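Local atomic coordinates of carbamate kinase (PDB entry 2E9Y), a protein that probably catalyses the reversible transfer of a phosphoryl group between ATP and carbamate, which yields ADP and carbamoyl phosphate. Residues 37-40 with 41-45; 87-90 with 91-95; 99-103 with 104-108. All coordinates share one frame; numbering follows the deposited sequence.

Interaction 1: 37-40 with 41-45; sequences SIIA and DVLAD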
loop_
_atom_site.group_PDB
_atom_site.type_symbol
_atom_site.label_atom_id
_atom_site.label_comp_id
_atom_site.label_asym_id
_atom_site.label_seq_id
_atom_site.Cartn_x
_atom_site.Cartn_y
_atom_site.Cartn_z
ATOM N N SER A 37 13.000 14.250 -9.916
ATOM C CA SER A 37 13.642 14.983 -10.997
ATOM C C SER A 37 14.951 14.286 -11.346
ATOM O O SER A 37 15.238 14.027 -12.516
ATOM C CB SER A 37 13.918 16.425 -10.569
ATOM O OG SER A 37 14.404 17.187 -11.661
ATOM N N ILE A 38 15.732 13.976 -10.316
ATOM C CA ILE A 38 17.015 13.302 -10.487
ATOM C C ILE A 38 16.848 11.899 -11.078
ATOM O O ILE A 38 17.627 11.486 -11.935
ATOM C CB ILE A 38 17.762 13.222 -9.138
ATOM C CG1 ILE A 38 18.182 14.632 -8.710
ATOM C CG2 ILE A 38 18.979 12.311 -9.253
ATOM C CD1 ILE A 38 18.709 14.720 -7.303
ATOM N N ILE A 39 15.835 11.167 -10.627
ATOM C CA ILE A 39 15.603 9.826 -11.157
ATOM C C ILE A 39 15.226 9.911 -12.633
ATOM O O ILE A 39 15.598 9.047 -13.428
ATOM C CB ILE A 39 14.478 9.101 -10.387
ATOM C CG1 ILE A 39 14.964 8.751 -8.979
ATOM C CG2 ILE A 39 14.054 7.842 -11.136
ATOM C CD1 ILE A 39 13.882 8.186 -8.079
ATOM N N ALA A 40 14.488 10.958 -12.993
ATOM C CA ALA A 40 14.075 11.155 -14.378
ATOM C C ALA A 40 15.312 11.323 -15.254
ATOM O O ALA A 40 15.336 10.873 -16.401
ATOM C CB ALA A 40 13.180 12.383 -14.492
ATOM N N ASP A 41 16.335 11.974 -14.710
ATOM C CA ASP A 41 17.571 12.175 -15.452
ATOM C C ASP A 41 18.190 10.813 -15.741
ATOM O O ASP A 41 18.590 10.525 -16.870
ATOM C CB ASP A 41 18.556 13.039 -14.651
ATOM C CG ASP A 41 18.073 14.468 -14.476
ATOM O OD1 ASP A 41 17.337 14.959 -15.358
ATOM O OD2 ASP A 41 18.437 15.109 -13.468
ATOM N N VAL A 42 18.248 9.972 -14.713
ATOM C CA VAL A 42 18.814 8.637 -14.842
ATOM C C VAL A 42 18.098 7.818 -15.912
ATOM O O VAL A 42 18.739 7.114 -16.695
ATOM C CB VAL A 42 18.750 7.889 -13.494
ATOM C CG1 VAL A 42 19.118 6.429 -13.683
ATOM C CG2 VAL A 42 19.689 8.551 -12.500
ATOM N N LEU A 43 16.770 7.904 -15.942
ATOM C CA LEU A 43 15.983 7.181 -16.937
ATOM C C LEU A 43 16.277 7.745 -18.324
ATOM O O LEU A 43 16.240 7.024 -19.322
ATOM C CB LEU A 43 14.483 7.311 -16.640
ATOM C CG LEU A 43 13.862 6.350 -15.618
ATOM C CD1 LEU A 43 14.644 6.371 -14.320
ATOM C CD2 LEU A 43 12.415 6.746 -15.382
ATOM N N ALA A 44 16.561 9.041 -18.377
ATOM C CA ALA A 44 16.877 9.694 -19.639
ATOM C C ALA A 44 18.167 9.107 -20.203
ATOM O O ALA A 44 18.314 8.967 -21.416
ATOM C CB ALA A 44 17.032 11.196 -19.428
ATOM N N ASP A 45 19.096 8.754 -19.319
ATOM C CA ASP A 45 20.368 8.183 -19.751
ATOM C C ASP A 45 20.255 6.734 -20.218
ATOM O O ASP A 45 21.263 6.099 -20.527
ATOM C CB ASP A 45 21.417 8.303 -18.642
ATOM C CG ASP A 45 21.765 9.748 -18.323
ATOM O OD1 ASP A 45 21.812 10.569 -19.265
ATOM O OD2 ASP A 45 22.004 10.066 -17.141
HETATM O O HOH W 1 17.111 17.181 -12.506
#
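The carboxylate of Asp41 lies against the backbone carbonyl of Ser37, one helical turn earlier: Ser37 O sits over one face of the group, 3.5 Å from Asp41 CG. Its two oxygens turn to different partners. OD2 accepts a hydrogen bond of 2.6 Å from water 1, while OD1 forms a salt bridge with Arg104, which reaches in from the loop that follows helix 78-103. Asp41 comes to lie there because its CG is anti to the carbonyl carbon (chi1 -67°), which folds the acid back along the preceding turn. Water 1 also pairs with Ser37 OG at 2.8 Å, so it spans the two side chains from residue i to i+4. The charge of Arg104 would be expected to keep Asp41 ionised.

These residues form the last turns of helix 25-44, which belongs to the beta-alpha-beta crossover joining parallel strands 6-10 and 48-52 in the amino acid kinase fold. Asp41 N, Val42 N, Leu43 N and Ala44 N donate in sequence to the carbonyls of Ser37, Ile38, Ile39 and Ala40; the Leu43 N to Ile39 O bond measures 3.0 Å. Asp41 N also makes a weak second bond to Ile38 O.

On the side facing strand 48-52 and helix 78-103, Ile39 and Leu43 run side by side, with Ile39 CG2 3.6 Å from Leu43 CD1. Leu43 CG is anti to the carbonyl carbon (chi1 -84°), which lays CD1 back over the preceding turn; Leu43 CD1 also presses on the backbone, 3.0 Å from Ile39 O. Ile39 touches Ile51, and Leu43 Ser49, of strand 48-52, and Leu97 and Leu101 of helix 78-103 flank the pair. On another side of the helix, Ile38 and Val42 meet Ala301 and Leu305 of helix 301-305.

Interaction 2: 87-90 with 91-95; sequences AWIG and LLLKH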
loop_
_atom_site.group_PDB
_atom_site.type_symbol
_atom_site.label_atom_id
_atom_site.label_comp_id
_atom_site.label_asym_id
_atom_site.label_seq_id
_atom_site.Cartn_x
_atom_site.Cartn_y
_atom_site.Cartn_z
ATOM N N ALA A 87 2.743 1.967 0.579
ATOM C CA ALA A 87 1.757 2.676 -0.235
ATOM C C ALA A 87 1.905 4.188 -0.061
ATOM O O ALA A 87 1.785 4.952 -1.023
ATOM C CB ALA A 87 0.349 2.242 0.156
ATOM N N TRP A 88 2.171 4.612 1.171
ATOM C CA TRP A 88 2.335 6.028 1.492
ATOM C C TRP A 88 3.524 6.616 0.721
ATOM O O TRP A 88 3.348 7.496 -0.126
ATOM C CB TRP A 88 2.516 6.165 3.011
ATOM C CG TRP A 88 2.897 7.516 3.561
ATOM C CD1 TRP A 88 3.022 8.699 2.878
ATOM C CD2 TRP A 88 3.230 7.804 4.925
ATOM N NE1 TRP A 88 3.420 9.702 3.742
ATOM C CE2 TRP A 88 3.550 9.176 5.002
ATOM C CE3 TRP A 88 3.287 7.027 6.093
ATOM C CZ2 TRP A 88 3.926 9.793 6.205
ATOM C CZ3 TRP A 88 3.659 7.639 7.286
ATOM C CH2 TRP A 88 3.974 9.010 7.331
ATOM N N ILE A 89 4.722 6.108 0.984
ATOM C CA ILE A 89 5.916 6.614 0.315
ATOM C C ILE A 89 5.915 6.254 -1.171
ATOM O O ILE A 89 6.294 7.068 -2.023
ATOM C CB ILE A 89 7.190 6.066 0.995
ATOM C CG1 ILE A 89 7.221 6.492 2.467
ATOM C CG2 ILE A 89 8.432 6.611 0.299
ATOM C CD1 ILE A 89 8.269 5.752 3.302
ATOM N N GLY A 90 5.489 5.031 -1.477
ATOM C CA GLY A 90 5.435 4.587 -2.859
ATOM C C GLY A 90 4.581 5.490 -3.732
ATOM O O GLY A 90 4.983 5.856 -4.840
ATOM N N LEU A 91 3.396 5.850 -3.246
ATOM C CA LEU A 91 2.506 6.719 -4.010
ATOM C C LEU A 91 3.149 8.092 -4.232
ATOM O O LEU A 91 3.054 8.661 -5.320
ATOM C CB LEU A 91 1.167 6.892 -3.292
ATOM C CG LEU A 91 0.234 7.902 -3.971
ATOM C CD1 LEU A 91 -0.063 7.444 -5.396
ATOM C CD2 LEU A 91 -1.052 8.049 -3.170
ATOM N N LEU A 92 3.799 8.623 -3.203
ATOM C CA LEU A 92 4.448 9.923 -3.329
ATOM C C LEU A 92 5.485 9.907 -4.455
ATOM O O LEU A 92 5.508 10.808 -5.298
ATOM C CB LEU A 92 5.105 10.324 -2.002
ATOM C CG LEU A 92 4.140 10.727 -0.880
ATOM C CD1 LEU A 92 4.919 10.998 0.392
ATOM C CD2 LEU A 92 3.349 11.966 -1.297
ATOM N N LEU A 93 6.331 8.879 -4.471
ATOM C CA LEU A 93 7.366 8.742 -5.500
ATOM C C LEU A 93 6.736 8.486 -6.868
ATOM O O LEU A 93 7.122 9.090 -7.868
ATOM C CB LEU A 93 8.313 7.586 -5.148
ATOM C CG LEU A 93 9.239 7.807 -3.946
ATOM C CD1 LEU A 93 9.891 6.489 -3.541
ATOM C CD2 LEU A 93 10.287 8.848 -4.302
ATOM N N LYS A 94 5.761 7.583 -6.898
ATOM C CA LYS A 94 5.050 7.236 -8.128
ATOM C C LYS A 94 4.391 8.445 -8.790
ATOM O O LYS A 94 4.580 8.697 -9.983
ATOM C CB LYS A 94 3.979 6.188 -7.818
ATOM C CG LYS A 94 2.893 6.026 -8.876
ATOM C CD LYS A 94 1.763 5.140 -8.344
ATOM C CE LYS A 94 0.583 5.053 -9.316
ATOM N NZ LYS A 94 0.938 4.390 -10.606
ATOM N N HIS A 95 3.610 9.188 -8.016
ATOM C CA HIS A 95 2.901 10.348 -8.546
ATOM C C HIS A 95 3.861 11.433 -9.049
ATOM O O HIS A 95 3.667 12.001 -10.125
ATOM C CB HIS A 95 1.988 10.933 -7.466
ATOM C CG HIS A 95 0.855 11.750 -8.008
ATOM N ND1 HIS A 95 -0.285 11.181 -8.535
ATOM C CD2 HIS A 95 0.695 13.089 -8.122
ATOM C CE1 HIS A 95 -1.100 12.135 -8.950
ATOM N NE2 HIS A 95 -0.528 13.303 -8.711
#
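Trp88 with Leu92 and Ile89 with Leu93 are i to i+4 apolar pairs along the buried middle of helix 78-103, which packs between helix 25-44 and the second subunit. In each pair the side chains lie alongside one another and point the same way. Leu92 CD1 approaches the indole obliquely at its pyrrole end, 3.9 Å from both Trp88 CD1 and Trp88 NE1. The indole gets there with its CG anti to the backbone N (chi1 172°), and the leucine leans back along the helix so that Leu92 CG is 3.4 Å from Trp88 O. Ile89 CG2 and Leu93 CD1 touch more loosely at 4.1 Å.

The carbonyls of residues 87 to 90 receive the amide protons of residues 91 to 94. The link from Leu92 N to Trp88 O is weak, whereas Lys94 N reaches Gly90 O at 2.8 Å.

Gln28 and Val32 of helix 25-44 lie against Leu92, and Ile16 and His53 against the Ile89 and Leu93 pair. Ala87 packs on Ala87 of the second subunit, and Trp88 and Leu92 touch its Met84 and Tyr79.

Apolar surfaces on this helix thus serve both the protein core and the dimer interface, where charge is also met: Lys94 NZ donates to Val110 O and is held by Glu98 of its own chain and Asp175 of the second subunit, two carboxylates that probably stabilise its positive charge in this buried setting and offset the nearby Arg116 of the second subunit.

Interaction 3: 99-103 with 104-108; sequences EELRR and RGLNV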
loop_
_atom_site.group_PDB
_atom_site.type_symbol
_atom_site.label_atom_id
_atom_site.label_comp_id
_atom_site.label_asym_id
_atom_site.label_seq_id
_atom_site.Cartn_x
_atom_site.Cartn_y
_atom_site.Cartn_z
ATOM N N GLU A 99 4.649 12.525 -13.025
ATOM C CA GLU A 99 4.425 13.917 -13.401
ATOM C C GLU A 99 5.658 14.504 -14.084
ATOM O O GLU A 99 5.545 15.226 -15.080
ATOM C CB GLU A 99 4.083 14.744 -12.164
ATOM C CG GLU A 99 3.783 16.204 -12.448
ATOM C CD GLU A 99 3.425 16.965 -11.189
ATOM O OE1 GLU A 99 2.490 16.532 -10.479
ATOM O OE2 GLU A 99 4.077 17.992 -10.906
ATOM N N GLU A 100 6.834 14.189 -13.548
ATOM C CA GLU A 100 8.082 14.693 -14.108
ATOM C C GLU A 100 8.331 14.136 -15.503
ATOM O O GLU A 100 8.650 14.885 -16.427
ATOM C CB GLU A 100 9.258 14.340 -13.193
ATOM C CG GLU A 100 10.605 14.873 -13.668
ATOM C CD GLU A 100 10.591 16.373 -13.910
ATOM O OE1 GLU A 100 10.085 17.112 -13.039
ATOM O OE2 GLU A 100 11.093 16.813 -14.966
ATOM N N LEU A 101 8.184 12.824 -15.657
ATOM C CA LEU A 101 8.400 12.188 -16.951
ATOM C C LEU A 101 7.429 12.743 -17.987
ATOM O O LEU A 101 7.782 12.918 -19.153
ATOM C CB LEU A 101 8.234 10.670 -16.825
ATOM C CG LEU A 101 9.264 9.989 -15.919
ATOM C CD1 LEU A 101 8.898 8.529 -15.713
ATOM C CD2 LEU A 101 10.646 10.109 -16.540
ATOM N N ARG A 102 6.207 13.023 -17.548
ATOM C CA ARG A 102 5.170 13.565 -18.418
ATOM C C ARG A 102 5.581 14.960 -18.875
ATOM O O ARG A 102 5.437 15.315 -20.048
ATOM C CB ARG A 102 3.852 13.640 -17.651
ATOM C CG ARG A 102 2.658 14.107 -18.454
ATOM C CD ARG A 102 1.512 14.379 -17.504
ATOM N NE ARG A 102 1.350 13.273 -16.565
ATOM C CZ ARG A 102 1.035 13.419 -15.283
ATOM N NH1 ARG A 102 0.842 14.629 -14.774
ATOM N NH2 ARG A 102 0.922 12.352 -14.505
ATOM N N ARG A 103 6.092 15.746 -17.933
ATOM C CA ARG A 103 6.540 17.103 -18.218
ATOM C C ARG A 103 7.648 17.067 -19.270
ATOM O O ARG A 103 7.897 18.057 -19.959
ATOM C CB ARG A 103 7.053 17.760 -16.932
ATOM C CG ARG A 103 7.569 19.178 -17.110
ATOM C CD ARG A 103 7.921 19.819 -15.774
ATOM N NE ARG A 103 6.765 19.894 -14.880
ATOM C CZ ARG A 103 6.577 19.114 -13.819
ATOM N NH1 ARG A 103 7.473 18.189 -13.499
ATOM N NH2 ARG A 103 5.487 19.256 -13.076
ATOM N N ARG A 104 8.305 15.917 -19.391
ATOM C CA ARG A 104 9.380 15.751 -20.357
ATOM C C ARG A 104 8.893 15.045 -21.620
ATOM O O ARG A 104 9.692 14.636 -22.463
ATOM C CB ARG A 104 10.536 14.968 -19.729
ATOM C CG ARG A 104 11.072 15.594 -18.452
ATOM C CD ARG A 104 12.368 14.938 -18.000
ATOM N NE ARG A 104 12.846 15.499 -16.737
ATOM C CZ ARG A 104 14.030 15.230 -16.199
ATOM N NH1 ARG A 104 14.866 14.407 -16.817
ATOM N NH2 ARG A 104 14.377 15.780 -15.042
ATOM N N GLY A 105 7.577 14.899 -21.745
ATOM C CA GLY A 105 7.013 14.259 -22.921
ATOM C C GLY A 105 6.904 12.747 -22.847
ATOM O O GLY A 105 6.452 12.110 -23.799
ATOM N N LEU A 106 7.317 12.170 -21.723
ATOM C CA LEU A 106 7.258 10.724 -21.536
ATOM C C LEU A 106 6.020 10.349 -20.729
ATOM O O LEU A 106 5.861 10.784 -19.588
ATOM C CB LEU A 106 8.505 10.227 -20.799
ATOM C CG LEU A 106 9.876 10.420 -21.449
ATOM C CD1 LEU A 106 10.181 11.898 -21.608
ATOM C CD2 LEU A 106 10.935 9.758 -20.586
ATOM N N ASN A 107 5.147 9.542 -21.319
ATOM C CA ASN A 107 3.936 9.123 -20.630
ATOM C C ASN A 107 4.030 7.664 -20.201
ATOM O O ASN A 107 3.750 6.754 -20.981
ATOM C CB ASN A 107 2.715 9.333 -21.529
ATOM C CG ASN A 107 2.524 10.788 -21.918
ATOM O OD1 ASN A 107 2.499 11.674 -21.062
ATOM N ND2 ASN A 107 2.385 11.041 -23.215
ATOM N N VAL A 108 4.438 7.454 -18.953
ATOM C CA VAL A 108 4.574 6.111 -18.405
ATOM C C VAL A 108 4.005 6.041 -16.994
ATOM O O VAL A 108 4.013 7.030 -16.259
ATOM C CB VAL A 108 6.051 5.671 -18.350
ATOM C CG1 VAL A 108 6.647 5.662 -19.747
ATOM C CG2 VAL A 108 6.834 6.602 -17.444
HETATM O O HOH W 2 3.466 13.999 -22.179
#
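Leu101 O receives Leu106 N at 2.7 Å and Arg102 O receives Gly105 N at 2.8 Å, the paired bonds of a Schellman motif that ends helix 78-103, with Gly105 as the C-prime residue at positive phi.

Beside this turn runs a salt-bridge network. Glu100, its CG anti to the backbone N (chi1 -178°), bends at chi2 (54°) to bring OE2 to Arg104. Arg104 NE points at the anti lone pair of Glu100 OE2 at 2.8 Å, the oxygen lying at the guanidinium edge and the carboxylate and guanidinium planes 79° apart. Arg103 joins Glu99 OE2 through NH2 at 2.9 Å, and makes a weaker bond to Glu100 OE1 through NH1. Glu100 is therefore shared by two arginines, which should favour its charged form.

On the apolar side Leu101 CD1 presses on Val108 CG2 at 3.3 Å, a tight contact, while Leu101 CB meets Leu106 CB. Water 2 donates to both Arg102 O and Asn107 OD1, tying the loop to the helix end.

Leu101 and Arg104 face Leu43 and Ala40 of helix 25-44, Glu99 and Arg102 touch Val206 and Gly205 of the second subunit, and the chain runs on to strand 112-119.

How the interactions relate
Interactions 1 and 3 meet directly, their centres about 11 Å apart: Asp41 OD1 and Arg104 NH1 are 2.9 Å apart, and Ala40 CB lies 3.4 Å from Arg104 CZ. The salt-bridge network of interaction 3 thus extends to the end of helix 25-44. Interaction 2 sits further back on helix 78-103, its centre about 16 Å from that of interaction 3 and 17 Å from that of interaction 1; the nearest atoms of interactions 1 and 2 are about 5 Å apart, without touching. Interactions 2 and 3 both touch the second subunit. As in other amino acid kinases, substrates probably bind near the loop after strand 6-10, toward the opposite end of helix 25-44 from interaction 1.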